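Local coordinates for RNA-dependent RNA polymerase (Toscana virus, PDB 6QW5), which probably copies and transcribes the viral RNA genome, its N-terminal part probably acting as a two-metal endonuclease of the PD-(D/E)XK type in cap-snatching, at residues A[91-96]-A[110-115]. Numbering follows the deposited sequence.
Sequences DKKFVE and FQSPDM. With MN (manganese (II) ion), chain D; MN (manganese (II) ion), chain C; XI7 (2-4-dioxo-4-phenylbutanoic acid), chain E.
Asp91 to Val95 runs roughly antiparallel to Phe110 to Asp114, the two directions 144° apart, and two good backbone bonds join them: Lys92 N to Pro113 O at 3.0 Å and Phe94 N to Gln111 O at 3.1 Å. CA-H...O contacts fill in between, such as Ser112 CA to Lys92 O, a carbonyl otherwise buried without a partner. At one end two carboxylates converge on a manganese ion: Asp91 OD1 and Asp114 OD1 each sit 2.0 Å from it, which explains why these two oxygens can lie 3.0 Å apart. Asp114 bridges, passing OD2 to the second manganese at 2.3 Å. The diketo acid inhibitor does likewise, its O8 shared by both ions, while its O14 and two waters complete six ligands on the first. One of these waters probably also donates to Ser112 O, tying the shell back to the backbone. Farther along, Phe94 has CG anti to its carbonyl carbon (chi1 -80°), laying the ring beside Gln111, whose CB meets its edge in plane; Pro113 CD makes an off-centre CH-pi contact, 4.2 Å from the ring centroid. Phe94 and Gln111 pack on helix 136-157, and Pro113 rests on strand 124-131. His79, O11 of the inhibitor and, from that strand, Glu128 and the carbonyl of Phe129 complete the second manganese site, and Met115 starts strand 115-118 with a classic beta bulge, Asp114 and Met115 both facing Val127.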
# COMPACT_ATOMS: atom_id res chain seq x y z
N ASP A 91 4.11 -7.03 1.89
CA ASP A 91 4.36 -7.97 2.98
C ASP A 91 5.85 -8.26 3.20
O ASP A 91 6.46 -9.00 2.43
CB ASP A 91 3.57 -9.25 2.76
CG ASP A 91 2.06 -9.01 2.77
OD1 ASP A 91 1.61 -7.88 3.06
OD2 ASP A 91 1.30 -9.97 2.48
N LYS A 92 6.42 -7.67 4.25
CA LYS A 92 7.76 -7.99 4.76
C LYS A 92 7.64 -8.28 6.25
O LYS A 92 7.01 -7.50 6.97
CB LYS A 92 8.73 -6.82 4.53
CG LYS A 92 10.19 -7.19 4.77
CD LYS A 92 11.14 -6.25 4.04
CE LYS A 92 12.46 -6.95 3.77
NZ LYS A 92 13.40 -6.11 2.95
N LYS A 93 8.25 -9.37 6.71
CA LYS A 93 8.14 -9.75 8.11
C LYS A 93 9.07 -8.92 9.00
O LYS A 93 10.20 -8.60 8.62
CB LYS A 93 8.46 -11.24 8.29
CG LYS A 93 7.30 -12.15 7.89
CD LYS A 93 7.69 -13.61 7.93
CE LYS A 93 6.88 -14.43 6.95
NZ LYS A 93 5.42 -14.29 7.16
N PHE A 94 8.58 -8.58 10.20
CA PHE A 94 9.37 -7.79 11.14
C PHE A 94 10.73 -8.41 11.42
O PHE A 94 11.73 -7.70 11.54
CB PHE A 94 8.62 -7.61 12.47
CG PHE A 94 7.57 -6.54 12.43
CD1 PHE A 94 7.93 -5.21 12.36
CD2 PHE A 94 6.23 -6.87 12.45
CE1 PHE A 94 6.96 -4.22 12.32
CE2 PHE A 94 5.25 -5.89 12.42
CZ PHE A 94 5.62 -4.57 12.35
N VAL A 95 10.78 -9.75 11.53
CA VAL A 95 12.02 -10.41 11.90
C VAL A 95 13.09 -10.20 10.84
O VAL A 95 14.29 -10.21 11.14
CB VAL A 95 11.77 -11.91 12.17
CG1 VAL A 95 11.49 -12.67 10.86
CG2 VAL A 95 12.96 -12.52 12.90
N GLU A 96 12.68 -9.97 9.59
CA GLU A 96 13.65 -9.76 8.52
C GLU A 96 14.43 -8.46 8.70
O GLU A 96 15.54 -8.35 8.17
CB GLU A 96 12.95 -9.76 7.17
CG GLU A 96 12.29 -11.09 6.82
CD GLU A 96 11.51 -11.00 5.52
OE1 GLU A 96 12.01 -10.36 4.58
OE2 GLU A 96 10.39 -11.56 5.44
N PHE A 110 6.63 -12.37 13.19
CA PHE A 110 6.25 -12.89 11.89
C PHE A 110 5.05 -12.18 11.28
O PHE A 110 4.58 -12.58 10.21
CB PHE A 110 5.98 -14.40 12.00
CG PHE A 110 7.11 -15.15 12.66
CD1 PHE A 110 8.35 -15.21 12.06
CD2 PHE A 110 6.94 -15.74 13.91
CE1 PHE A 110 9.41 -15.88 12.66
CE2 PHE A 110 7.99 -16.41 14.52
CZ PHE A 110 9.23 -16.48 13.89
N GLN A 111 4.55 -11.13 11.93
CA GLN A 111 3.65 -10.19 11.26
C GLN A 111 4.37 -9.53 10.10
O GLN A 111 5.58 -9.31 10.13
CB GLN A 111 3.17 -9.12 12.23
CG GLN A 111 2.15 -9.61 13.23
CD GLN A 111 1.50 -8.45 13.94
OE1 GLN A 111 2.11 -7.83 14.81
NE2 GLN A 111 0.27 -8.14 13.57
N SER A 112 3.61 -9.18 9.06
CA SER A 112 4.20 -8.67 7.83
C SER A 112 3.33 -7.55 7.26
O SER A 112 2.44 -7.80 6.45
CB SER A 112 4.38 -9.79 6.79
OG SER A 112 3.22 -10.59 6.70
N PRO A 113 3.59 -6.31 7.68
CA PRO A 113 2.90 -5.18 7.03
C PRO A 113 3.34 -5.07 5.58
O PRO A 113 4.27 -5.73 5.13
CB PRO A 113 3.32 -3.96 7.87
CG PRO A 113 4.49 -4.42 8.70
CD PRO A 113 4.49 -5.91 8.76
N ASP A 114 2.61 -4.24 4.82
CA ASP A 114 2.83 -4.17 3.38
C ASP A 114 4.22 -3.64 3.03
O ASP A 114 4.78 -4.04 2.01
CB ASP A 114 1.75 -3.31 2.71
CG ASP A 114 0.41 -4.01 2.66
OD1 ASP A 114 0.37 -5.26 2.48
OD2 ASP A 114 -0.61 -3.32 2.81
N MSE A 115 4.78 -2.74 3.84
CA MSE A 115 6.15 -2.28 3.61
C MSE A 115 6.88 -2.06 4.93
O MSE A 115 6.30 -1.59 5.90
CB MSE A 115 6.20 -0.97 2.80
CG MSE A 115 5.36 -0.91 1.52
SE MSE A 115 5.62 0.81 0.61
CE MSE A 115 7.24 0.35 -0.43
MN MN D . -0.26 -7.11 3.03
MN MN C . -2.60 -4.28 3.28
O8 XI7 E . -2.14 -6.34 3.30
C9 XI7 E . -3.28 -7.01 3.60
C10 XI7 E . -4.45 -6.33 3.83
O11 XI7 E . -4.57 -5.07 3.74
O10 XI7 E . -5.47 -6.97 4.18
C8 XI7 E . -3.29 -8.37 3.68
C7 XI7 E . -2.14 -9.30 3.49
C1 XI7 E . -2.41 -10.80 3.50
C6 XI7 E . -3.70 -11.27 3.78
C5 XI7 E . -4.00 -12.65 3.79
C4 XI7 E . -2.99 -13.58 3.53
C3 XI7 E . -1.69 -13.11 3.26
C2 XI7 E . -1.40 -11.73 3.24
O14 XI7 E . -0.95 -8.96 3.50
O HOH W 1 0.14 -6.70 5.16
O HOH W 2 -0.36 -7.51 1.03